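Long-range contact in UDP-glucose 4-epimerase (Brucella ovis, PDB 4WOK), which probably interconverts UDP-glucose and UDP-galactose by inverting the configuration at C4 of the sugar, using a bound NAD: residues A[166-178]-A[249-261]. The protein carries 2 engineered substitutions. Residues are numbered along the deposited sequence; the frame is centred on the assembly and turned at random.
Sequences AVAYGLRYVALRY and HLKEAGGNLAVNL. With NAD (nicotinamide-adenine-dinucleotide), chain B.
Asn256 opens the pairing of strands 172-177 and 257-260 with its side chain: OD1 accepts the N-H of Tyr173 at 3.0 Å, from above the amide plane, so a side-chain carbonyl carries the ladder one step beyond the backbone bonds. The amide lies stacked on the Tyr173 ring, the planes 21° apart, with CB over the ring face. With CG between the backbone N and the carbonyl carbon (chi1 69°), the Tyr173 ring turns its face to this amide. A water accepts from Asn256 ND2 and donates to Leu171 O. Five backbone bonds then run in parallel register, from Leu257 N to Tyr173 O (3.1 Å) as far as Leu261 N to Arg177 O (2.7 Å). On one face Leu250, from helix 236-251, slides past Val174 in the opposite direction (CG to CG2, 3.9 Å), whereas Leu176 and Val259 point the same way, side by side (CD2 to CG2, 3.6 Å). On the other, the small methyl of Ala258 suits the flat Arg177 guanidinium laid against it, CB 3.7 Å from NH2; Glu159 completes a salt bridge there. Helix 236-251 ends in a Schellman motif at Ala253, and His249 NE2 ties down the following turn through Gly255 O (2.8 Å). Strand 257-260 thus closes one edge of the parallel sheet, while Tyr178, following Arg177 and hydrogen-bonded to Ser125, joins the NAD pocket at the strands' C-terminal end, as in Rossmann-type folds.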
loop_
_atom_site.group_PDB
_atom_site.type_symbol
_atom_site.label_atom_id
_atom_site.label_comp_id
_atom_site.label_asym_id
_atom_site.label_seq_id
_atom_site.Cartn_x
_atom_site.Cartn_y
_atom_site.Cartn_z
ATOM N N ALA A 166 11.404 14.466 12.727
ATOM C CA ALA A 166 12.393 13.722 13.503
ATOM C C ALA A 166 13.469 14.671 14.025
ATOM O O ALA A 166 13.851 14.611 15.195
ATOM C CB ALA A 166 13.018 12.615 12.664
ATOM N N VAL A 167 13.964 15.540 13.150
ATOM C CA VAL A 167 14.968 16.516 13.547
ATOM C C VAL A 167 14.436 17.410 14.664
ATOM O O VAL A 167 15.088 17.601 15.690
ATOM C CB VAL A 167 15.422 17.398 12.367
ATOM C CG1 VAL A 167 16.193 18.619 12.878
ATOM C CG2 VAL A 167 16.273 16.599 11.397
ATOM N N ALA A 168 13.233 17.932 14.482
ATOM C CA ALA A 168 12.730 18.952 15.391
ATOM C C ALA A 168 12.143 18.393 16.680
ATOM O O ALA A 168 12.238 19.026 17.732
ATOM C CB ALA A 168 11.688 19.782 14.688
ATOM N N TYR A 169 11.502 17.231 16.588
ATOM C CA TYR A 169 10.685 16.750 17.693
ATOM C C TYR A 169 11.082 15.367 18.176
ATOM O O TYR A 169 10.469 14.845 19.101
ATOM C CB TYR A 169 9.216 16.723 17.288
ATOM C CG TYR A 169 8.738 18.009 16.626
ATOM C CD1 TYR A 169 8.740 19.211 17.316
ATOM C CD2 TYR A 169 8.268 18.004 15.320
ATOM C CE1 TYR A 169 8.295 20.397 16.716
ATOM C CE2 TYR A 169 7.815 19.182 14.716
ATOM C CZ TYR A 169 7.837 20.369 15.424
ATOM O OH TYR A 169 7.395 21.537 14.831
ATOM N N GLY A 170 12.076 14.768 17.538
ATOM C CA GLY A 170 12.500 13.431 17.921
ATOM C C GLY A 170 11.516 12.328 17.550
ATOM O O GLY A 170 11.537 11.246 18.144
ATOM N N LEU A 171 10.638 12.583 16.583
ATOM C CA LEU A 171 9.761 11.513 16.129
ATOM C C LEU A 171 10.616 10.412 15.484
ATOM O O LEU A 171 11.637 10.670 14.843
ATOM C CB LEU A 171 8.677 12.039 15.167
ATOM C CG LEU A 171 7.620 12.992 15.763
ATOM C CD1 LEU A 171 6.498 13.344 14.754
ATOM C CD2 LEU A 171 6.997 12.469 17.060
ATOM N N ARG A 172 10.216 9.164 15.730
ATOM C CA ARG A 172 10.906 8.010 15.161
ATOM C C ARG A 172 10.010 7.354 14.124
ATOM O O ARG A 172 8.800 7.224 14.342
ATOM C CB ARG A 172 11.284 7.003 16.246
ATOM C CG ARG A 172 12.210 7.587 17.318
ATOM C CD ARG A 172 12.705 6.531 18.299
ATOM N NE ARG A 172 11.621 5.926 19.069
ATOM C CZ ARG A 172 11.157 6.408 20.220
ATOM N NH1 ARG A 172 11.680 7.511 20.744
ATOM N NH2 ARG A 172 10.171 5.784 20.855
ATOM N N TYR A 173 10.581 6.929 13.004
ATOM C CA TYR A 173 9.724 6.448 11.930
ATOM C C TYR A 173 10.363 5.438 11.018
ATOM O O TYR A 173 11.579 5.315 10.953
ATOM C CB TYR A 173 9.238 7.623 11.070
ATOM C CG TYR A 173 10.336 8.258 10.252
ATOM C CD1 TYR A 173 11.137 9.254 10.792
ATOM C CD2 TYR A 173 10.570 7.866 8.936
ATOM C CE1 TYR A 173 12.141 9.847 10.050
ATOM C CE2 TYR A 173 11.574 8.444 8.188
ATOM C CZ TYR A 173 12.356 9.438 8.751
ATOM O OH TYR A 173 13.359 10.026 8.012
ATOM N N VAL A 174 9.499 4.742 10.289
ATOM C CA VAL A 174 9.890 3.864 9.204
ATOM C C VAL A 174 8.956 4.190 8.064
ATOM O O VAL A 174 7.736 4.147 8.239
ATOM C CB VAL A 174 9.767 2.375 9.560
ATOM C CG1 VAL A 174 10.057 1.491 8.338
ATOM C CG2 VAL A 174 10.694 2.014 10.719
ATOM N N ALA A 175 9.521 4.539 6.916
ATOM C CA ALA A 175 8.725 4.763 5.721
ATOM C C ALA A 175 8.849 3.519 4.862
ATOM O O ALA A 175 9.953 3.030 4.635
ATOM C CB ALA A 175 9.192 6.010 4.968
ATOM N N LEU A 176 7.716 2.996 4.403
ATOM C CA LEU A 176 7.717 1.765 3.625
ATOM C C LEU A 176 7.216 2.036 2.213
ATOM O O LEU A 176 6.080 2.474 2.021
ATOM C CB LEU A 176 6.861 0.696 4.308
ATOM C CG LEU A 176 7.320 0.264 5.706
ATOM C CD1 LEU A 176 6.291 -0.664 6.344
ATOM C CD2 LEU A 176 8.700 -0.409 5.676
ATOM N N ARG A 177 8.078 1.772 1.234
ATOM C CA ARG A 177 7.793 2.065 -0.164
ATOM C C ARG A 177 7.499 0.777 -0.934
ATOM O O ARG A 177 8.251 -0.194 -0.847
ATOM C CB ARG A 177 8.975 2.802 -0.818
ATOM C CG ARG A 177 9.432 4.067 -0.098
ATOM C CD ARG A 177 10.692 4.641 -0.754
ATOM N NE ARG A 177 11.191 5.836 -0.076
ATOM C CZ ARG A 177 12.482 6.169 -0.014
ATOM N NH1 ARG A 177 13.398 5.397 -0.588
ATOM N NH2 ARG A 177 12.859 7.272 0.615
ATOM N N TYR A 178 6.403 0.767 -1.686
ATOM C CA TYR A 178 6.090 -0.386 -2.527
ATOM C C TYR A 178 5.232 0.066 -3.690
ATOM O O TYR A 178 4.718 1.192 -3.689
ATOM C CB TYR A 178 5.390 -1.484 -1.719
ATOM C CG TYR A 178 4.224 -0.988 -0.876
ATOM C CD1 TYR A 178 4.434 -0.413 0.380
ATOM C CD2 TYR A 178 2.920 -1.118 -1.330
ATOM C CE1 TYR A 178 3.376 0.036 1.142
ATOM C CE2 TYR A 178 1.854 -0.687 -0.573
ATOM C CZ TYR A 178 2.085 -0.104 0.661
ATOM O OH TYR A 178 1.019 0.338 1.413
ATOM N N HIS A 249 10.740 -2.987 15.027
ATOM C CA HIS A 249 12.020 -2.324 14.824
ATOM C C HIS A 249 12.145 -1.068 15.682
ATOM O O HIS A 249 13.161 -0.855 16.330
ATOM C CB HIS A 249 12.197 -1.970 13.347
ATOM C CG HIS A 249 13.427 -1.169 13.051
ATOM N ND1 HIS A 249 14.669 -1.742 12.866
ATOM C CD2 HIS A 249 13.604 0.165 12.893
ATOM C CE1 HIS A 249 15.555 -0.798 12.611
ATOM N NE2 HIS A 249 14.932 0.370 12.619
ATOM N N LEU A 250 11.112 -0.230 15.672
ATOM C CA LEU A 250 11.149 1.002 16.458
ATOM C C LEU A 250 10.994 0.700 17.938
ATOM O O LEU A 250 11.560 1.397 18.781
ATOM C CB LEU A 250 10.066 1.981 15.999
ATOM C CG LEU A 250 10.249 2.556 14.586
ATOM C CD1 LEU A 250 9.096 3.490 14.216
ATOM C CD2 LEU A 250 11.581 3.286 14.469
ATOM N N LYS A 251 10.229 -0.337 18.264
ATOM C CA LYS A 251 10.086 -0.739 19.659
ATOM C C LYS A 251 11.437 -1.121 20.243
ATOM O O LYS A 251 11.753 -0.760 21.372
ATOM C CB LYS A 251 9.112 -1.907 19.801
ATOM C CG LYS A 251 7.675 -1.502 20.064
ATOM C CD LYS A 251 6.795 -2.727 20.299
ATOM C CE LYS A 251 7.221 -3.492 21.543
ATOM N NZ LYS A 251 6.406 -4.725 21.741
ATOM N N GLU A 252 12.229 -1.842 19.453
ATOM C CA GLU A 252 13.541 -2.329 19.883
ATOM C C GLU A 252 14.624 -1.274 19.683
ATOM O O GLU A 252 15.778 -1.613 19.396
ATOM C CB GLU A 252 13.931 -3.594 19.118
ATOM C CG GLU A 252 12.961 -4.759 19.226
ATOM C CD GLU A 252 13.241 -5.838 18.179
ATOM O OE1 GLU A 252 14.091 -5.603 17.288
ATOM O OE2 GLU A 252 12.613 -6.918 18.246
ATOM N N ALA A 253 14.233 -0.007 19.806
ATOM C CA ALA A 253 15.144 1.135 19.724
ATOM C C ALA A 253 15.870 1.269 18.382
ATOM O O ALA A 253 16.962 1.833 18.320
ATOM C CB ALA A 253 16.163 1.066 20.858
ATOM N N GLY A 254 15.268 0.769 17.308
ATOM C CA GLY A 254 15.886 0.871 15.997
ATOM C C GLY A 254 15.897 2.290 15.444
ATOM O O GLY A 254 15.106 3.135 15.865
ATOM N N GLY A 255 16.793 2.553 14.492
ATOM C CA GLY A 255 16.891 3.871 13.889
ATOM C C GLY A 255 15.862 4.089 12.790
ATOM O O GLY A 255 15.226 3.141 12.310
ATOM N N ASN A 256 15.704 5.341 12.379
ATOM C CA ASN A 256 14.742 5.667 11.336
ATOM C C ASN A 256 15.113 4.976 10.029
ATOM O O ASN A 256 16.294 4.796 9.723
ATOM C CB ASN A 256 14.659 7.179 11.138
ATOM C CG ASN A 256 14.265 7.915 12.404
ATOM O OD1 ASN A 256 13.502 7.406 13.230
ATOM N ND2 ASN A 256 14.780 9.127 12.560
ATOM N N LEU A 257 14.106 4.567 9.266
ATOM C CA LEU A 257 14.342 3.794 8.050
ATOM C C LEU A 257 13.430 4.248 6.926
ATOM O O LEU A 257 12.318 4.718 7.170
ATOM C CB LEU A 257 14.103 2.303 8.287
ATOM C CG LEU A 257 15.016 1.456 9.158
ATOM C CD1 LEU A 257 14.446 0.043 9.237
ATOM C CD2 LEU A 257 16.435 1.445 8.597
ATOM N N ALA A 258 13.910 4.101 5.699
ATOM C CA ALA A 258 13.053 4.139 4.521
ATOM C C ALA A 258 13.481 2.988 3.621
ATOM O O ALA A 258 14.590 2.998 3.078
ATOM C CB ALA A 258 13.157 5.478 3.803
ATOM N N VAL A 259 12.623 1.975 3.495
ATOM C CA VAL A 259 12.963 0.793 2.711
ATOM C C VAL A 259 11.864 0.384 1.723
ATOM O O VAL A 259 10.683 0.638 1.949
ATOM C CB VAL A 259 13.284 -0.417 3.624
ATOM C CG1 VAL A 259 14.441 -0.090 4.572
ATOM C CG2 VAL A 259 12.062 -0.844 4.408
ATOM N N ASN A 260 12.288 -0.248 0.628
ATOM C CA ASN A 260 11.403 -0.846 -0.359
ATOM C C ASN A 260 10.822 -2.176 0.109
ATOM O O ASN A 260 11.497 -2.945 0.794
ATOM C CB ASN A 260 12.150 -1.092 -1.669
ATOM C CG ASN A 260 12.604 0.182 -2.346
ATOM O OD1 ASN A 260 12.032 1.252 -2.143
ATOM N ND2 ASN A 260 13.639 0.065 -3.183
ATOM N N LEU A 261 9.584 -2.451 -0.289
ATOM C CA LEU A 261 8.956 -3.748 -0.061
ATOM C C LEU A 261 8.594 -4.383 -1.396
ATOM O O LEU A 261 8.006 -3.733 -2.257
ATOM C CB LEU A 261 7.704 -3.607 0.803
ATOM C CG LEU A 261 7.878 -2.977 2.185
ATOM C CD1 LEU A 261 6.538 -2.874 2.887
ATOM C CD2 LEU A 261 8.868 -3.777 3.012
HETATM P PA NAD B . -7.740 2.134 0.890
HETATM O O1A NAD B . -8.398 3.385 0.340
HETATM O O2A NAD B . -8.402 0.788 0.937
HETATM O O5B NAD B . -7.460 2.504 2.560
HETATM C C5B NAD B . -7.382 3.898 2.766
HETATM C C4B NAD B . -8.039 4.117 4.155
HETATM O O4B NAD B . -7.772 5.444 4.628
HETATM C C3B NAD B . -9.540 3.988 3.873
HETATM O O3B NAD B . -10.084 3.149 4.861
HETATM C C2B NAD B . -10.034 5.450 4.010
HETATM O O2B NAD B . -11.320 5.490 4.489
HETATM C C1B NAD B . -9.020 6.008 5.074
HETATM N N9A NAD B . -8.817 7.464 4.941
HETATM C C8A NAD B . -8.511 8.216 3.786
HETATM N N7A NAD B . -8.363 9.519 4.046
HETATM C C5A NAD B . -8.589 9.618 5.426
HETATM C C6A NAD B . -8.588 10.725 6.301
HETATM N N6A NAD B . -8.341 11.991 5.823
HETATM N N1A NAD B . -8.833 10.538 7.620
HETATM C C2A NAD B . -9.084 9.258 8.047
HETATM N N3A NAD B . -9.129 8.104 7.320
HETATM C C4A NAD B . -8.863 8.343 5.999
HETATM O O3 NAD B . -6.315 2.265 0.159
HETATM P PN NAD B . -5.229 1.105 0.456
HETATM O O1N NAD B . -5.423 0.199 1.638
HETATM O O2N NAD B . -4.798 0.678 -0.904
HETATM O O5D NAD B . -3.723 1.894 0.763
HETATM C C5D NAD B . -3.748 2.650 1.871
HETATM C C4D NAD B . -2.317 3.159 2.047
HETATM O O4D NAD B . -1.403 2.320 1.229
HETATM C C3D NAD B . -2.205 4.582 1.463
HETATM O O3D NAD B . -1.238 5.227 2.228
HETATM C C2D NAD B . -1.681 4.288 0.053
HETATM O O2D NAD B . -0.944 5.301 -0.507
HETATM C C1D NAD B . -0.660 3.193 0.443
HETATM N N1N NAD B . -0.219 2.459 -0.848
HETATM C C2N NAD B . -1.136 1.591 -1.436
HETATM C C3N NAD B . -0.749 0.909 -2.620
HETATM C C7N NAD B . -1.732 -0.029 -3.268
HETATM O O7N NAD B . -1.413 -0.663 -4.279
HETATM N N7N NAD B . -2.987 -0.163 -2.708
HETATM C C4N NAD B . 0.520 1.135 -3.157
HETATM C C5N NAD B . 1.411 2.014 -2.543
HETATM C C6N NAD B . 1.028 2.685 -1.372
HETATM O O HOH W 1 14.234 10.276 15.316
HETATM O O HOH W 2 9.832 2.928 21.259
#